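Local coordinates for protein alpha-galactosidase (Umbelopsis vinacea, PDB 3A5V) that hydrolyses terminal alpha-linked galactose from galactosides, as a tetrameric family 27 glycoside hydrolase with a beta/alpha barrel and a C-terminal beta domain, at residues Q295-S300 against N317-T322; Q323-L328 against R386-M391; P301-W306 against W345-P350. One frame throughout, in Å; residues are numbered along the deposited sequence.

Overall arrangement
All three contacts belong to the C-terminal beta-sandwich region and its junction with the barrel. Contact 1 joins the loop after helix 288-294 to the hairpin between strands 311-318 and 322-329. Contact 2 continues that sheet, pairing strand 322-329 with strand 384-390. Its centre is about 13 Å from that of contact 1. Contact 3 lies at the outer strand 303-308, about 15 Å from contact 1 and 13 Å from contact 2, centre to centre. W345 of contact 3 packs on F390 of contact 2. Contacts 1 and 2 share a pocket holding a polyether ligand, probably from crystallisation. N317 of contact 1 and Y347 and N348 of contact 3 line another. Contact 3 faces a second subunit.

Contact 1 of 3, residues Q295-S300 against N317-T322; sequences QDSSFS and NLANNT
D296 meets A319 through the one direct hydrogen bond of this contact. A319 N donates to D296 OD1 over 2.9 Å, at an N-H...O angle of 158°. The amide comes in on the syn side of the carboxylate, only slightly out of its plane. The other oxygen also serves its own loop. S298 N donates to D296 OD2 over 2.8 Å from well above the carboxylate plane. With CG anti to the backbone N (chi1 -179°), the carboxylate lies between its own turn and the hairpin.

Water fills much of the remaining polar interface. One water links D296 OD2 and S300 N to N317 O, lying 2.7 Å from D296 OD2. A second joins S298 OG to L318 O, at 2.6 Å from S298 OG. A third lies between S300 O and N317 O. S300 O also accepts from K265 NZ.

Van der Waals contact is modest. L318 CD2 lies 3.8 Å from D296 CB, where the two side chains pass at a slant. The methyl A319 CB sits 3.3 Å from S297 OG.

The hairpin is held from within as well. A319 O accepts from both T322 N and T322 OG1, the latter 2.8 Å from A319 O. D296, L318, A319, N320 and T322 line a pocket holding a polyether molecule, with the side chain of D296 about 3 Å from it.

The arrangement joins an Asx turn, formed by D296 within a type I turn from D296 to F299, to the type I' turn A319-T322 that links strands 311-318 and 322-329 in the C-terminal beta sandwich.

Contact 2 of 3, residues Q323-L328 against R386-M391; sequences QVVILL and RLLKFM
L387 lays its CD1 methyl against two side chains of the facing strand. CD1 of L387 is 3.4 Å from V324 CG2, tighter than usual van der Waals contact. It is also 3.6 Å from I326 CG1, whose side chain lies beside L387 and points the same way. CG anti to the backbone N (chi1 171°) and a bend at chi2 (59°) bring CD1 of L387 against both V324 and I326. The two strands are antiparallel neighbours in the C-terminal beta sandwich.

V324, I326, L387 and K389 share one face of the sheet. There I326 packs on T259 and A263 of helix 251-263. K389 extends its chain to a bound polyether, to which NZ is hydrogen-bonded.

Q323, V325, L327, R386, L388 and F390 share the other face. V325 CG2 meets the F390 ring obliquely, 3.6 Å from F390 CE1. L388 packs on L378 of strand 375-380, and R386 forms a salt bridge with D362.

Six backbone hydrogen bonds zip the strands together. Q323 with F390, V325 with L388 and L327 with R386 are hydrogen-bonded pairs. V324 with K389 and I326 with L387 are non-hydrogen-bonded pairs, where CA-H groups approach carbonyls: I326 CA is 3.3 Å from R386 O. The shortest bond runs from L388 N to V325 O, 2.8 Å, with the donor nearly in line with the C=O.

Contact 3 of 3, residues P301-W306 against W345-P350; sequences PANRIW and WVYNLP
The hydroxyl OH of Y347 is gripped by a neighbouring subunit while it also touches I305. D198 OD2 of the second subunit is its hydrogen-bonding partner, and R196 NH2 of the same subunit adds a weak bond. On the other segment, I305 CD1 lies 4.0 Å from Y347 OH. No hydrogen bond joins 301-306 to 345-350, so the direct contact is van der Waals packing.

I305 is the main apolar piece. Its CG1 stands anti to the carbonyl carbon (chi1 -58°), and a further bend at chi2 (-51°) carries CD1 out to both V346 and Y347. I305 CD1 is 3.9 Å from V346 CG1, and these two side chains meet tip to tip. The same methyl is 3.9 Å from Y347 CE2, and here the chains slide past each other in opposite directions. V346 CG1 also sits over the centre of one face of the Y347 ring, 3.8 Å above the plane. V346 CG1 thus touches both I305 and the ring.

N303 meets the same ring carbon. Its OD1 lies 3.9 Å from Y347 CE2, with the amide and ring planes 83° apart.

The backbones set these groups up. W345 O accepts from N348 N over 2.9 Å, and this closes the short 3-10 turn 346-348 from which V346 and Y347 point across. In strand 303-308, I305 and W306 both bond to L313 of the next strand, and their backbone angles fit a classic beta bulge.

R214 of the second subunit makes a cation-pi contact with Y347, and I305 O accepts from R196 NH2 there. The arrangement is a bulged outer strand packed on a 3-10 turn, which together form part of a subunit interface in the tetramer.

Contact 1 of 3, residues Q295-S300 against N317-T322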
loop_
_atom_site.group_PDB
_atom_site.type_symbol
_atom_site.label_atom_id
_atom_site.label_comp_id
_atom_site.label_asym_id
_atom_site.label_seq_id
_atom_site.Cartn_x
_atom_site.Cartn_y
_atom_site.Cartn_z
ATOM N N GLN A 295 -4.128 -20.437 29.000
ATOM C CA GLN A 295 -5.316 -21.297 28.949
ATOM C C GLN A 295 -6.498 -20.695 29.714
ATOM O O GLN A 295 -7.511 -21.368 29.929
ATOM C CB GLN A 295 -4.956 -22.683 29.512
ATOM C CG GLN A 295 -3.890 -23.394 28.661
ATOM C CD GLN A 295 -4.403 -23.749 27.270
ATOM O OE1 GLN A 295 -5.325 -24.560 27.134
ATOM N NE2 GLN A 295 -3.820 -23.130 26.224
ATOM N N ASP A 296 -6.368 -19.433 30.115
ATOM C CA ASP A 296 -7.412 -18.763 30.912
ATOM C C ASP A 296 -8.804 -18.735 30.262
ATOM O O ASP A 296 -8.945 -18.434 29.070
ATOM C CB ASP A 296 -6.986 -17.332 31.271
ATOM C CG ASP A 296 -8.028 -16.619 32.104
ATOM O OD1 ASP A 296 -8.094 -16.874 33.324
ATOM O OD2 ASP A 296 -8.806 -15.827 31.527
ATOM N N SER A 297 -9.835 -18.998 31.068
ATOM C CA SER A 297 -11.222 -19.088 30.576
ATOM C C SER A 297 -11.838 -17.800 30.021
ATOM O O SER A 297 -12.856 -17.855 29.321
ATOM C CB SER A 297 -12.135 -19.692 31.663
ATOM O OG SER A 297 -12.188 -18.821 32.776
ATOM N N SER A 298 -11.245 -16.643 30.313
ATOM C CA SER A 298 -11.707 -15.398 29.694
ATOM C C SER A 298 -11.223 -15.221 28.256
ATOM O O SER A 298 -11.704 -14.328 27.562
ATOM C CB SER A 298 -11.327 -14.174 30.540
ATOM O OG SER A 298 -11.975 -14.261 31.798
ATOM N N PHE A 299 -10.257 -16.044 27.812
ATOM C CA PHE A 299 -9.854 -16.071 26.380
ATOM C C PHE A 299 -9.410 -14.724 25.797
ATOM O O PHE A 299 -9.582 -14.495 24.596
ATOM C CB PHE A 299 -11.019 -16.573 25.512
ATOM C CG PHE A 299 -11.558 -17.879 25.946
ATOM C CD1 PHE A 299 -10.713 -18.909 26.258
ATOM C CD2 PHE A 299 -12.894 -18.076 26.060
ATOM C CE1 PHE A 299 -11.207 -20.071 26.669
ATOM C CE2 PHE A 299 -13.356 -19.238 26.459
ATOM C CZ PHE A 299 -12.513 -20.233 26.759
ATOM N N SER A 300 -8.822 -13.868 26.628
ATOM C CA SER A 300 -8.502 -12.508 26.231
ATOM C C SER A 300 -6.988 -12.307 26.199
ATOM O O SER A 300 -6.335 -12.531 27.212
ATOM C CB SER A 300 -9.114 -11.547 27.259
ATOM O OG SER A 300 -9.058 -10.222 26.792
ATOM N N ASN A 317 -7.323 -8.982 31.219
ATOM C CA ASN A 317 -8.186 -9.706 32.160
ATOM C C ASN A 317 -7.973 -11.208 32.159
ATOM O O ASN A 317 -7.724 -11.827 31.098
ATOM C CB ASN A 317 -9.659 -9.489 31.793
ATOM C CG ASN A 317 -10.026 -8.032 31.680
ATOM O OD1 ASN A 317 -10.188 -7.515 30.579
ATOM N ND2 ASN A 317 -10.152 -7.359 32.816
ATOM N N LEU A 318 -8.115 -11.771 33.359
ATOM C CA LEU A 318 -8.157 -13.209 33.590
ATOM C C LEU A 318 -9.474 -13.534 34.315
ATOM O O LEU A 318 -10.251 -12.624 34.638
ATOM C CB LEU A 318 -6.949 -13.647 34.425
ATOM C CG LEU A 318 -5.535 -13.397 33.869
ATOM C CD1 LEU A 318 -4.485 -13.747 34.929
ATOM C CD2 LEU A 318 -5.293 -14.169 32.569
ATOM N N ALA A 319 -9.729 -14.817 34.559
ATOM C CA ALA A 319 -11.014 -15.262 35.128
ATOM C C ALA A 319 -11.207 -14.707 36.553
ATOM O O ALA A 319 -10.234 -14.340 37.223
ATOM C CB ALA A 319 -11.075 -16.801 35.137
ATOM N N ASN A 320 -12.461 -14.609 36.995
ATOM C CA ASN A 320 -12.768 -14.245 38.396
ATOM C C ASN A 320 -12.220 -12.888 38.824
ATOM O O ASN A 320 -11.694 -12.721 39.947
ATOM C CB ASN A 320 -12.282 -15.341 39.347
ATOM C CG ASN A 320 -12.752 -16.713 38.928
ATOM O OD1 ASN A 320 -11.961 -17.659 38.851
ATOM N ND2 ASN A 320 -14.036 -16.827 38.609
ATOM N N ASN A 321 -12.345 -11.928 37.913
ATOM C CA ASN A 321 -11.976 -10.544 38.171
ATOM C C ASN A 321 -10.483 -10.350 38.487
ATOM O O ASN A 321 -10.112 -9.408 39.188
ATOM C CB ASN A 321 -12.872 -9.977 39.294
ATOM C CG ASN A 321 -13.074 -8.490 39.195
ATOM O OD1 ASN A 321 -13.046 -7.912 38.108
ATOM N ND2 ASN A 321 -13.283 -7.849 40.345
ATOM N N THR A 322 -9.623 -11.240 37.997
ATOM C CA THR A 322 -8.186 -11.068 38.210
ATOM C C THR A 322 -7.556 -10.452 36.947
ATOM O O THR A 322 -8.236 -10.310 35.925
ATOM C CB THR A 322 -7.490 -12.380 38.642
ATOM O OG1 THR A 322 -7.632 -13.362 37.609
ATOM C CG2 THR A 322 -8.110 -12.926 39.976
HETATM O O HOH W 1 -7.843 -14.245 29.630
HETATM O O HOH W 2 -12.678 -11.925 32.779
HETATM O O HOH W 3 -5.356 -11.247 29.441
HETATM O O HOH W 4 -7.524 -8.626 28.074
#

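Contact 2 of 3, residues Q323-L328 against R386-M391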
loop_
_atom_site.group_PDB
_atom_site.type_symbol
_atom_site.label_atom_id
_atom_site.label_comp_id
_atom_site.label_asym_id
_atom_site.label_seq_id
_atom_site.Cartn_x
_atom_site.Cartn_y
_atom_site.Cartn_z
ATOM N N GLN A 323 -6.283 -10.063 37.036
ATOM C CA GLN A 323 -5.616 -9.339 35.935
ATOM C C GLN A 323 -4.217 -9.865 35.751
ATOM O O GLN A 323 -3.512 -10.108 36.737
ATOM C CB GLN A 323 -5.529 -7.838 36.247
ATOM C CG GLN A 323 -5.285 -6.897 35.025
ATOM C CD GLN A 323 -6.549 -6.662 34.192
ATOM O OE1 GLN A 323 -7.629 -7.132 34.537
ATOM N NE2 GLN A 323 -6.405 -5.959 33.078
ATOM N N VAL A 324 -3.796 -10.023 34.501
ATOM C CA VAL A 324 -2.384 -10.309 34.243
ATOM C C VAL A 324 -1.694 -8.982 33.909
ATOM O O VAL A 324 -2.257 -8.144 33.198
ATOM C CB VAL A 324 -2.157 -11.408 33.147
ATOM C CG1 VAL A 324 -2.634 -10.932 31.763
ATOM C CG2 VAL A 324 -0.667 -11.821 33.090
ATOM N N VAL A 325 -0.507 -8.777 34.469
ATOM C CA VAL A 325 0.285 -7.574 34.216
ATOM C C VAL A 325 1.708 -7.992 33.907
ATOM O O VAL A 325 2.296 -8.800 34.630
ATOM C CB VAL A 325 0.225 -6.554 35.398
ATOM C CG1 VAL A 325 1.175 -5.361 35.171
ATOM C CG2 VAL A 325 -1.218 -6.040 35.574
ATOM N N ILE A 326 2.252 -7.459 32.816
ATOM C CA ILE A 326 3.640 -7.749 32.435
ATOM C C ILE A 326 4.458 -6.476 32.264
ATOM O O ILE A 326 4.101 -5.593 31.463
ATOM C CB ILE A 326 3.727 -8.563 31.111
ATOM C CG1 ILE A 326 2.864 -9.829 31.203
ATOM C CG2 ILE A 326 5.188 -8.913 30.786
ATOM C CD1 ILE A 326 2.290 -10.271 29.902
ATOM N N LEU A 327 5.569 -6.400 32.997
ATOM C CA LEU A 327 6.572 -5.353 32.785
ATOM C C LEU A 327 7.642 -5.932 31.882
ATOM O O LEU A 327 8.241 -6.956 32.205
ATOM C CB LEU A 327 7.203 -4.918 34.121
ATOM C CG LEU A 327 6.207 -4.482 35.201
ATOM C CD1 LEU A 327 6.912 -4.464 36.562
ATOM C CD2 LEU A 327 5.621 -3.128 34.847
ATOM N N LEU A 328 7.878 -5.290 30.748
ATOM C CA LEU A 328 8.862 -5.815 29.798
ATOM C C LEU A 328 9.938 -4.766 29.563
ATOM O O LEU A 328 9.649 -3.616 29.190
ATOM C CB LEU A 328 8.191 -6.223 28.475
ATOM C CG LEU A 328 9.038 -6.832 27.346
ATOM C CD1 LEU A 328 8.116 -7.657 26.449
ATOM C CD2 LEU A 328 9.714 -5.746 26.519
ATOM N N ARG A 386 8.742 -9.178 34.119
ATOM C CA ARG A 386 8.119 -9.673 35.346
ATOM C C ARG A 386 6.656 -9.931 34.993
ATOM O O ARG A 386 5.995 -9.064 34.412
ATOM C CB ARG A 386 8.240 -8.683 36.522
ATOM C CG ARG A 386 9.695 -8.413 36.981
ATOM C CD ARG A 386 10.374 -9.658 37.591
ATOM N NE ARG A 386 9.777 -10.062 38.870
ATOM C CZ ARG A 386 10.062 -9.502 40.050
ATOM N NH1 ARG A 386 10.941 -8.499 40.130
ATOM N NH2 ARG A 386 9.463 -9.948 41.152
ATOM N N LEU A 387 6.183 -11.126 35.331
ATOM C CA LEU A 387 4.843 -11.586 34.993
ATOM C C LEU A 387 4.038 -11.664 36.284
ATOM O O LEU A 387 4.365 -12.468 37.181
ATOM C CB LEU A 387 4.902 -12.975 34.323
ATOM C CG LEU A 387 3.551 -13.680 34.112
ATOM C CD1 LEU A 387 2.613 -12.844 33.241
ATOM C CD2 LEU A 387 3.725 -15.079 33.522
ATOM N N LEU A 388 2.992 -10.842 36.371
ATOM C CA LEU A 388 2.258 -10.653 37.615
ATOM C C LEU A 388 0.807 -11.021 37.450
ATOM O O LEU A 388 0.214 -10.805 36.370
ATOM C CB LEU A 388 2.325 -9.179 38.079
ATOM C CG LEU A 388 3.715 -8.524 38.096
ATOM C CD1 LEU A 388 3.591 -7.019 38.394
ATOM C CD2 LEU A 388 4.653 -9.229 39.097
ATOM N N LYS A 389 0.230 -11.562 38.523
ATOM C CA LYS A 389 -1.216 -11.705 38.619
ATOM C C LYS A 389 -1.762 -10.891 39.789
ATOM O O LYS A 389 -1.337 -11.067 40.937
ATOM C CB LYS A 389 -1.615 -13.182 38.768
ATOM C CG LYS A 389 -3.143 -13.400 38.783
ATOM C CD LYS A 389 -3.465 -14.869 39.014
ATOM C CE LYS A 389 -4.971 -15.114 39.109
ATOM N NZ LYS A 389 -5.212 -16.563 39.302
ATOM N N PHE A 390 -2.701 -10.001 39.475
ATOM C CA PHE A 390 -3.418 -9.211 40.478
ATOM C C PHE A 390 -4.633 -10.016 40.886
ATOM O O PHE A 390 -5.421 -10.423 40.023
ATOM C CB PHE A 390 -3.835 -7.848 39.897
ATOM C CG PHE A 390 -2.718 -6.820 39.880
ATOM C CD1 PHE A 390 -1.577 -7.018 39.105
ATOM C CD2 PHE A 390 -2.821 -5.661 40.640
ATOM C CE1 PHE A 390 -0.517 -6.063 39.095
ATOM C CE2 PHE A 390 -1.799 -4.704 40.640
ATOM C CZ PHE A 390 -0.632 -4.906 39.871
ATOM N N MET A 391 -4.779 -10.258 42.189
ATOM C CA MET A 391 -5.791 -11.194 42.691
ATOM C C MET A 391 -7.179 -10.567 42.809
ATOM O O MET A 391 -8.160 -11.236 43.121
ATOM C CB MET A 391 -5.336 -11.823 44.020
ATOM C CG MET A 391 -4.012 -12.560 43.920
ATOM S SD MET A 391 -4.013 -13.958 42.761
ATOM C CE MET A 391 -4.983 -15.125 43.702
#

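Contact 3 of 3, residues P301-W306 against W345-P350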
loop_
_atom_site.group_PDB
_atom_site.type_symbol
_atom_site.label_atom_id
_atom_site.label_comp_id
_atom_site.label_asym_id
_atom_site.label_seq_id
_atom_site.Cartn_x
_atom_site.Cartn_y
_atom_site.Cartn_z
ATOM N N PRO A 301 -6.422 -11.881 25.046
ATOM C CA PRO A 301 -5.008 -11.499 25.064
ATOM C C PRO A 301 -4.765 -10.289 25.973
ATOM O O PRO A 301 -5.645 -9.420 26.114
ATOM C CB PRO A 301 -4.723 -11.086 23.602
ATOM C CG PRO A 301 -5.764 -11.763 22.792
ATOM C CD PRO A 301 -7.003 -11.771 23.692
ATOM N N ALA A 302 -3.572 -10.211 26.561
ATOM C CA ALA A 302 -3.180 -8.986 27.273
ATOM C C ALA A 302 -2.938 -7.885 26.231
ATOM O O ALA A 302 -2.492 -8.185 25.118
ATOM C CB ALA A 302 -1.912 -9.225 28.135
ATOM N N ASN A 303 -3.246 -6.632 26.586
ATOM C CA ASN A 303 -3.040 -5.477 25.700
ATOM C C ASN A 303 -1.768 -4.717 26.056
ATOM O O ASN A 303 -1.433 -4.625 27.234
ATOM C CB ASN A 303 -4.235 -4.497 25.803
ATOM C CG ASN A 303 -5.561 -5.169 25.496
ATOM O OD1 ASN A 303 -6.501 -5.170 26.314
ATOM N ND2 ASN A 303 -5.637 -5.768 24.334
ATOM N N ARG A 304 -1.072 -4.153 25.060
ATOM C CA ARG A 304 0.080 -3.297 25.362
ATOM C C ARG A 304 -0.418 -1.876 25.716
ATOM O O ARG A 304 -0.951 -1.157 24.867
ATOM C CB ARG A 304 1.111 -3.274 24.213
ATOM C CG ARG A 304 2.395 -2.488 24.556
ATOM C CD ARG A 304 3.566 -2.853 23.648
ATOM N NE ARG A 304 3.546 -2.163 22.357
ATOM C CZ ARG A 304 4.353 -2.458 21.330
ATOM N NH1 ARG A 304 5.230 -3.462 21.409
ATOM N NH2 ARG A 304 4.254 -1.771 20.201
ATOM N N ILE A 305 -0.234 -1.492 26.969
ATOM C CA ILE A 305 -0.773 -0.249 27.525
ATOM C C ILE A 305 0.103 0.954 27.154
ATOM O O ILE A 305 -0.418 2.007 26.787
ATOM C CB ILE A 305 -0.907 -0.349 29.073
ATOM C CG1 ILE A 305 -1.806 -1.534 29.439
ATOM C CG2 ILE A 305 -1.456 0.974 29.690
ATOM C CD1 ILE A 305 -3.166 -1.552 28.679
ATOM N N TRP A 306 1.419 0.783 27.232
ATOM C CA TRP A 306 2.346 1.815 26.769
ATOM C C TRP A 306 3.696 1.276 26.350
ATOM O O TRP A 306 4.067 0.131 26.672
ATOM C CB TRP A 306 2.533 2.961 27.794
ATOM C CG TRP A 306 2.851 2.608 29.253
ATOM C CD1 TRP A 306 2.030 2.833 30.322
ATOM C CD2 TRP A 306 4.083 2.076 29.804
ATOM N NE1 TRP A 306 2.654 2.471 31.493
ATOM C CE2 TRP A 306 3.903 1.979 31.203
ATOM C CE3 TRP A 306 5.303 1.647 29.249
ATOM C CZ2 TRP A 306 4.905 1.492 32.065
ATOM C CZ3 TRP A 306 6.301 1.156 30.102
ATOM C CH2 TRP A 306 6.089 1.078 31.500
ATOM N N TRP A 345 -5.620 -0.532 34.446
ATOM C CA TRP A 345 -7.045 -0.494 34.082
ATOM C C TRP A 345 -7.420 0.762 33.255
ATOM O O TRP A 345 -8.521 1.320 33.405
ATOM C CB TRP A 345 -7.933 -0.637 35.345
ATOM C CG TRP A 345 -7.820 -2.031 35.930
ATOM C CD1 TRP A 345 -8.448 -3.152 35.480
ATOM C CD2 TRP A 345 -7.010 -2.440 37.033
ATOM N NE1 TRP A 345 -8.095 -4.238 36.243
ATOM C CE2 TRP A 345 -7.212 -3.834 37.205
ATOM C CE3 TRP A 345 -6.134 -1.769 37.902
ATOM C CZ2 TRP A 345 -6.569 -4.572 38.199
ATOM C CZ3 TRP A 345 -5.487 -2.500 38.894
ATOM C CH2 TRP A 345 -5.719 -3.893 39.042
ATOM N N VAL A 346 -6.514 1.184 32.364
ATOM C CA VAL A 346 -6.748 2.384 31.542
ATOM C C VAL A 346 -8.110 2.400 30.816
ATOM O O VAL A 346 -8.764 3.440 30.782
ATOM C CB VAL A 346 -5.569 2.682 30.534
ATOM C CG1 VAL A 346 -5.335 1.518 29.538
ATOM C CG2 VAL A 346 -5.776 4.035 29.798
ATOM N N TYR A 347 -8.540 1.265 30.254
ATOM C CA TYR A 347 -9.765 1.249 29.454
ATOM C C TYR A 347 -11.014 1.412 30.325
ATOM O O TYR A 347 -12.101 1.719 29.813
ATOM C CB TYR A 347 -9.831 0.009 28.549
ATOM C CG TYR A 347 -8.583 -0.110 27.682
ATOM C CD1 TYR A 347 -8.206 0.931 26.817
ATOM C CD2 TYR A 347 -7.768 -1.242 27.754
ATOM C CE1 TYR A 347 -7.040 0.843 26.054
ATOM C CE2 TYR A 347 -6.622 -1.356 26.968
ATOM C CZ TYR A 347 -6.261 -0.302 26.137
ATOM O OH TYR A 347 -5.126 -0.416 25.383
ATOM N N ASN A 348 -10.841 1.231 31.637
ATOM C CA ASN A 348 -11.932 1.458 32.593
ATOM C C ASN A 348 -12.015 2.874 33.148
ATOM O O ASN A 348 -12.953 3.181 33.876
ATOM C CB ASN A 348 -11.853 0.473 33.764
ATOM C CG ASN A 348 -12.069 -0.962 33.334
ATOM O OD1 ASN A 348 -11.110 -1.726 33.183
ATOM N ND2 ASN A 348 -13.324 -1.343 33.154
ATOM N N LEU A 349 -11.039 3.729 32.844
ATOM C CA LEU A 349 -11.060 5.094 33.390
ATOM C C LEU A 349 -12.357 5.823 32.992
ATOM O O LEU A 349 -12.837 5.654 31.861
ATOM C CB LEU A 349 -9.824 5.883 32.937
ATOM C CG LEU A 349 -8.507 5.427 33.560
ATOM C CD1 LEU A 349 -7.345 6.082 32.832
ATOM C CD2 LEU A 349 -8.462 5.732 35.081
ATOM N N PRO A 350 -12.921 6.651 33.902
ATOM C CA PRO A 350 -12.410 7.080 35.196
ATOM C C PRO A 350 -12.767 6.144 36.371
ATOM O O PRO A 350 -12.475 6.479 37.522
ATOM C CB PRO A 350 -13.123 8.416 35.379
ATOM C CG PRO A 350 -14.518 8.106 34.862
ATOM C CD PRO A 350 -14.230 7.278 33.609
#